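Local coordinates for long form salivary protein D7L1 (PDB 6V4C) that binds and sequesters adenine nucleotides, ADP and ATP most tightly, thereby inhibiting platelet aggregation and haemostasis in the host while the mosquito takes its blood meal, at residues M19-F23 / Y268-E272; M194-M200 / K235-Y239. All coordinates share one frame; numbering follows the deposited sequence.

Contact 1: residues M19-F23 / Y268-E272; sequences MEDHF and YRLRE
Residues 19-23, on helix 8-22, face the short 3-10 segment 268-270, with the CA atoms of Glu20 and Leu270 6.9 Å apart. Leu270 is the wedge, and its two methyl groups go to different partners. CD2 sits over the centre of one face of the Phe23 ring, 3.7 Å from the centroid and 7° off the ring normal, a CH-pi contact in which all six ring carbons lie at similar range. Phe23 holds its ring there with CG between its own backbone N and carbonyl carbon (chi1 86°). The other methyl, CD1, packs on Met19 CB at 3.5 Å and is flanked by the methionine's CE, brought round by a bend at chi3. The contact joins the first PBP/GOBP family region to the loop between helices 249-263 and 279-292, the loop that also supplies the ADP-binding residues Tyr266 and Ser267. Met34 of helix 27-34 touches both Met19 and Leu270. Beside this apolar cluster, Glu20 and Arg269 cross at about a right angle and form a long salt bridge, OE2 to NH1 at 3.5 Å, with carboxylate and guanidinium planes 70° apart. Glu20 OE2 also makes a weak, long ion pair with Arg207.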
loop_
_atom_site.group_PDB
_atom_site.type_symbol
_atom_site.label_atom_id
_atom_site.label_comp_id
_atom_site.label_asym_id
_atom_site.label_seq_id
_atom_site.Cartn_x
_atom_site.Cartn_y
_atom_site.Cartn_z
ATOM N N MET A 19 -3.243 9.546 0.792
ATOM C CA MET A 19 -3.784 10.279 1.931
ATOM C C MET A 19 -2.676 10.739 2.868
ATOM O O MET A 19 -2.696 11.875 3.355
ATOM C CB MET A 19 -4.800 9.416 2.679
ATOM C CG MET A 19 -6.021 9.023 1.862
ATOM S SD MET A 19 -7.296 8.289 2.900
ATOM C CE MET A 19 -7.428 9.573 4.137
ATOM N N GLU A 20 -1.695 9.871 3.130
ATOM C CA GLU A 20 -0.580 10.253 3.992
ATOM C C GLU A 20 0.234 11.383 3.378
ATOM O O GLU A 20 0.697 12.284 4.087
ATOM C CB GLU A 20 0.317 9.044 4.260
ATOM C CG GLU A 20 -0.291 7.994 5.172
ATOM C CD GLU A 20 0.669 6.855 5.458
ATOM O OE1 GLU A 20 0.246 5.852 6.070
ATOM O OE2 GLU A 20 1.850 6.962 5.066
ATOM N N ASP A 21 0.423 11.353 2.057
ATOM C CA ASP A 21 1.277 12.340 1.407
ATOM C C ASP A 21 0.626 13.714 1.299
ATOM O O ASP A 21 1.335 14.700 1.066
ATOM C CB ASP A 21 1.685 11.852 0.014
ATOM C CG ASP A 21 2.746 10.768 0.059
ATOM O OD1 ASP A 21 3.265 10.478 1.158
ATOM O OD2 ASP A 21 3.061 10.203 -1.011
ATOM N N HIS A 22 -0.693 13.813 1.470
ATOM C CA HIS A 22 -1.405 15.051 1.173
ATOM C C HIS A 22 -2.307 15.577 2.282
ATOM O O HIS A 22 -2.707 16.746 2.205
ATOM C CB HIS A 22 -2.235 14.907 -0.113
ATOM C CG HIS A 22 -1.412 14.872 -1.363
ATOM N ND1 HIS A 22 -1.732 14.077 -2.444
ATOM C CD2 HIS A 22 -0.286 15.540 -1.709
ATOM C CE1 HIS A 22 -0.835 14.254 -3.398
ATOM N NE2 HIS A 22 0.051 15.137 -2.978
ATOM N N PHE A 23 -2.646 14.782 3.300
ATOM C CA PHE A 23 -3.622 15.249 4.281
ATOM C C PHE A 23 -3.071 16.338 5.193
ATOM O O PHE A 23 -3.854 17.132 5.724
ATOM C CB PHE A 23 -4.225 14.081 5.070
ATOM C CG PHE A 23 -3.426 13.672 6.276
ATOM C CD1 PHE A 23 -2.113 13.252 6.151
ATOM C CD2 PHE A 23 -4.004 13.684 7.537
ATOM C CE1 PHE A 23 -1.383 12.869 7.263
ATOM C CE2 PHE A 23 -3.282 13.298 8.650
ATOM C CZ PHE A 23 -1.969 12.893 8.513
ATOM N N TYR A 268 -3.724 3.409 9.408
ATOM C CA TYR A 268 -3.300 3.518 10.804
ATOM C C TYR A 268 -2.849 4.934 11.153
ATOM O O TYR A 268 -3.341 5.535 12.115
ATOM C CB TYR A 268 -2.178 2.508 11.056
ATOM C CG TYR A 268 -1.778 2.318 12.502
ATOM C CD1 TYR A 268 -2.478 1.451 13.328
ATOM C CD2 TYR A 268 -0.676 2.980 13.032
ATOM C CE1 TYR A 268 -2.107 1.261 14.649
ATOM C CE2 TYR A 268 -0.295 2.796 14.350
ATOM C CZ TYR A 268 -1.015 1.935 15.153
ATOM O OH TYR A 268 -0.642 1.748 16.465
ATOM N N ARG A 269 -1.918 5.486 10.377
ATOM C CA ARG A 269 -1.373 6.802 10.696
ATOM C C ARG A 269 -2.350 7.942 10.436
ATOM O O ARG A 269 -2.076 9.072 10.853
ATOM C CB ARG A 269 -0.075 7.042 9.929
ATOM C CG ARG A 269 1.068 6.153 10.372
ATOM C CD ARG A 269 2.275 6.340 9.479
ATOM N NE ARG A 269 2.954 7.608 9.724
ATOM C CZ ARG A 269 3.806 8.170 8.872
ATOM N NH1 ARG A 269 4.068 7.584 7.711
ATOM N NH2 ARG A 269 4.384 9.324 9.175
ATOM N N LEU A 270 -3.472 7.679 9.770
ATOM C CA LEU A 270 -4.437 8.726 9.460
ATOM C C LEU A 270 -5.486 8.920 10.548
ATOM O O LEU A 270 -6.218 9.914 10.510
ATOM C CB LEU A 270 -5.096 8.451 8.108
ATOM C CG LEU A 270 -4.095 8.354 6.956
ATOM C CD1 LEU A 270 -4.719 7.661 5.763
ATOM C CD2 LEU A 270 -3.582 9.735 6.575
ATOM N N ARG A 271 -5.541 8.064 11.521
ATOM C CA ARG A 271 -6.363 8.367 12.683
ATOM C C ARG A 271 -5.465 9.065 13.656
ATOM O O ARG A 271 -4.403 8.730 13.777
ATOM C CB ARG A 271 -6.872 7.175 13.416
ATOM C CG ARG A 271 -7.268 6.121 12.447
ATOM C CD ARG A 271 -8.679 6.216 12.271
ATOM N NE ARG A 271 -8.650 5.442 11.101
ATOM C CZ ARG A 271 -8.266 4.203 10.980
ATOM N NH1 ARG A 271 -7.799 3.501 11.953
ATOM N NH2 ARG A 271 -8.387 3.628 9.847
ATOM N N GLU A 272 -6.028 9.917 14.462
ATOM C CA GLU A 272 -5.223 10.839 15.259
ATOM C C GLU A 272 -4.531 10.137 16.423
ATOM O O GLU A 272 -3.390 10.474 16.768
ATOM C CB GLU A 272 -6.080 12.002 15.757
ATOM C CG GLU A 272 -5.268 13.181 16.256
ATOM C CD GLU A 272 -6.077 14.125 17.118
ATOM O OE1 GLU A 272 -5.618 14.450 18.234
ATOM O OE2 GLU A 272 -7.173 14.538 16.684
#

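Contact 2: residues M194-M200 / K235-Y239; sequences MKKNGEM and KARDY
The loop 194-200, between helices 179-190 and 202-211, meets the start of helix 235-247 through Met194, Gly198 and Met200, which touch Lys235, Ala236 and Tyr239; both segments fall in the second PBP/GOBP family region of the chain. A type I beta turn from Lys195 to Gly198 shapes the loop and presents Gly198 O to the helix. The loop is braced from within: Lys195 N bonds to Glu199 O, and Asn197 OD1 accepts from Glu199 N at 3.2 Å, an Asx turn. Gly198 adopts a positive phi at the end of the beta turn.

Met194 and Met200 both send their methyl groups to the helix. Met194 CE lies 3.6 Å from Ala236 N and also meets Ala236 CB and the aliphatic chain of Lys235, so one methyl fills the angle between the helix backbone and the lysine. Met200 instead puts CG over one face of the Tyr239 ring. This CG is 3.9 Å from the ring centroid and 18° off the normal, a CH-pi contact displaced toward the rim. Bends at chi2 and chi3 fold the rest of the chain back, placing CE 3.6 Å from Tyr239 CD2, while SD makes an oblique Met-aromatic contact. Leu225 of helix 218-226 touches both Met200 and Tyr239.

Lys235 stretches out fully, with CG opposite its backbone N (chi1 -169°) and every later torsion extended, which carries the ammonium past Met194 to the turn. There NZ donates to Gly198 O at 2.7 Å, approaching from above the carbonyl plane, 55° out of it.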
loop_
_atom_site.group_PDB
_atom_site.type_symbol
_atom_site.label_atom_id
_atom_site.label_comp_id
_atom_site.label_asym_id
_atom_site.label_seq_id
_atom_site.Cartn_x
_atom_site.Cartn_y
_atom_site.Cartn_z
ATOM N N MET A 194 10.182 -3.846 -2.928
ATOM C CA MET A 194 10.380 -4.355 -4.276
ATOM C C MET A 194 9.073 -4.178 -5.032
ATOM O O MET A 194 8.010 -4.569 -4.539
ATOM C CB MET A 194 10.767 -5.838 -4.251
ATOM C CG MET A 194 11.146 -6.415 -5.613
ATOM S SD MET A 194 11.328 -8.212 -5.598
ATOM C CE MET A 194 13.089 -8.428 -5.798
ATOM N N LYS A 195 9.149 -3.569 -6.211
ATOM C CA LYS A 195 7.961 -3.333 -7.011
ATOM C C LYS A 195 7.538 -4.616 -7.723
ATOM O O LYS A 195 8.206 -5.651 -7.648
ATOM C CB LYS A 195 8.205 -2.199 -8.008
ATOM C CG LYS A 195 8.574 -0.882 -7.344
ATOM C CD LYS A 195 8.489 0.299 -8.302
ATOM C CE LYS A 195 9.584 0.274 -9.354
ATOM N NZ LYS A 195 9.886 1.651 -9.849
ATOM N N LYS A 196 6.399 -4.540 -8.415
ATOM C CA LYS A 196 5.896 -5.706 -9.141
ATOM C C LYS A 196 6.904 -6.212 -10.167
ATOM O O LYS A 196 7.077 -7.430 -10.327
ATOM C CB LYS A 196 4.567 -5.381 -9.821
ATOM C CG LYS A 196 3.335 -5.605 -8.953
ATOM C CD LYS A 196 2.054 -5.375 -9.740
ATOM N N ASN A 197 7.601 -5.290 -10.851
ATOM C CA ASN A 197 8.565 -5.665 -11.878
ATOM C C ASN A 197 9.853 -6.255 -11.314
ATOM O O ASN A 197 10.752 -6.589 -12.095
ATOM C CB ASN A 197 8.866 -4.472 -12.789
ATOM C CG ASN A 197 9.256 -3.223 -12.017
ATOM O OD1 ASN A 197 9.669 -3.294 -10.864
ATOM N ND2 ASN A 197 9.128 -2.067 -12.659
ATOM N N GLY A 198 9.973 -6.392 -9.996
ATOM C CA GLY A 198 11.146 -6.990 -9.403
ATOM C C GLY A 198 12.256 -6.030 -9.046
ATOM O O GLY A 198 13.300 -6.479 -8.559
ATOM N N GLU A 199 12.073 -4.731 -9.260
ATOM C CA GLU A 199 13.103 -3.747 -8.966
ATOM C C GLU A 199 12.840 -3.064 -7.627
ATOM O O GLU A 199 11.691 -2.883 -7.214
ATOM C CB GLU A 199 13.183 -2.704 -10.080
ATOM C CG GLU A 199 13.732 -3.254 -11.390
ATOM C CD GLU A 199 13.544 -2.296 -12.548
ATOM O OE1 GLU A 199 12.848 -1.274 -12.367
ATOM O OE2 GLU A 199 14.090 -2.563 -13.639
ATOM N N MET A 200 13.924 -2.690 -6.951
ATOM C CA MET A 200 13.820 -2.035 -5.654
ATOM C C MET A 200 13.294 -0.615 -5.811
ATOM O O MET A 200 13.611 0.081 -6.780
ATOM C CB MET A 200 15.190 -1.989 -4.979
ATOM C CG MET A 200 15.700 -3.337 -4.513
ATOM S SD MET A 200 14.553 -4.133 -3.376
ATOM C CE MET A 200 14.477 -5.758 -4.082
ATOM N N LYS A 235 16.689 -12.508 -5.206
ATOM C CA LYS A 235 16.904 -11.076 -5.388
ATOM C C LYS A 235 16.442 -10.278 -4.173
ATOM O O LYS A 235 17.208 -9.483 -3.615
ATOM C CB LYS A 235 16.198 -10.596 -6.655
ATOM C CG LYS A 235 16.582 -9.187 -7.070
ATOM C CD LYS A 235 15.868 -8.771 -8.344
ATOM C CE LYS A 235 16.351 -7.413 -8.824
ATOM N NZ LYS A 235 15.573 -6.934 -10.000
ATOM N N ALA A 236 15.188 -10.470 -3.754
ATOM C CA ALA A 236 14.667 -9.716 -2.618
ATOM C C ALA A 236 15.469 -10.003 -1.355
ATOM O O ALA A 236 15.825 -9.081 -0.611
ATOM C CB ALA A 236 13.186 -10.036 -2.405
ATOM N N ARG A 237 15.774 -11.279 -1.103
ATOM C CA ARG A 237 16.549 -11.643 0.079
ATOM C C ARG A 237 17.880 -10.903 0.114
ATOM O O ARG A 237 18.285 -10.387 1.163
ATOM C CB ARG A 237 16.772 -13.159 0.104
ATOM C CG ARG A 237 17.237 -13.739 1.445
ATOM C CD ARG A 237 18.752 -13.660 1.634
ATOM N NE ARG A 237 19.488 -14.145 0.467
ATOM C CZ ARG A 237 19.902 -15.398 0.308
ATOM N NH1 ARG A 237 19.657 -16.305 1.241
ATOM N NH2 ARG A 237 20.564 -15.745 -0.788
ATOM N N ASP A 238 18.569 -10.834 -1.028
ATOM C CA ASP A 238 19.895 -10.225 -1.056
ATOM C C ASP A 238 19.826 -8.722 -0.809
ATOM O O ASP A 238 20.632 -8.177 -0.046
ATOM C CB ASP A 238 20.590 -10.536 -2.383
ATOM C CG ASP A 238 20.823 -12.025 -2.586
ATOM O OD1 ASP A 238 20.938 -12.758 -1.580
ATOM O OD2 ASP A 238 20.892 -12.463 -3.754
ATOM N N TYR A 239 18.878 -8.035 -1.447
ATOM C CA TYR A 239 18.717 -6.607 -1.189
ATOM C C TYR A 239 18.243 -6.358 0.238
ATOM O O TYR A 239 18.696 -5.413 0.894
ATOM C CB TYR A 239 17.749 -5.995 -2.200
ATOM C CG TYR A 239 18.372 -5.722 -3.552
ATOM C CD1 TYR A 239 19.320 -4.718 -3.709
ATOM C CD2 TYR A 239 18.007 -6.460 -4.671
ATOM C CE1 TYR A 239 19.893 -4.458 -4.944
ATOM C CE2 TYR A 239 18.574 -6.205 -5.911
ATOM C CZ TYR A 239 19.516 -5.204 -6.039
ATOM O OH TYR A 239 20.083 -4.949 -7.267
#

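How the contacts relate
Both contacts tie a loop to a helix, but over very different spans of sequence. Contact 1 brings together segments 245 residues apart at their closest ends and joins the first PBP/GOBP family region to a loop late in the chain; the segments of contact 2, 35 residues apart at their closest ends, both lie within the second region and fall in the stretch of chain between the two segments of contact 1. Their centres are 27 Å apart, on opposite sides of the chain's centre, and their nearest atoms remain about 13 Å apart. Contact 1 adjoins the nucleotide pocket: the Met19 side chain is about 6 Å from bound ADP, and that of Leu270 about 5 Å from Ser267's. Contact 2 lies away from the nucleotide pocket.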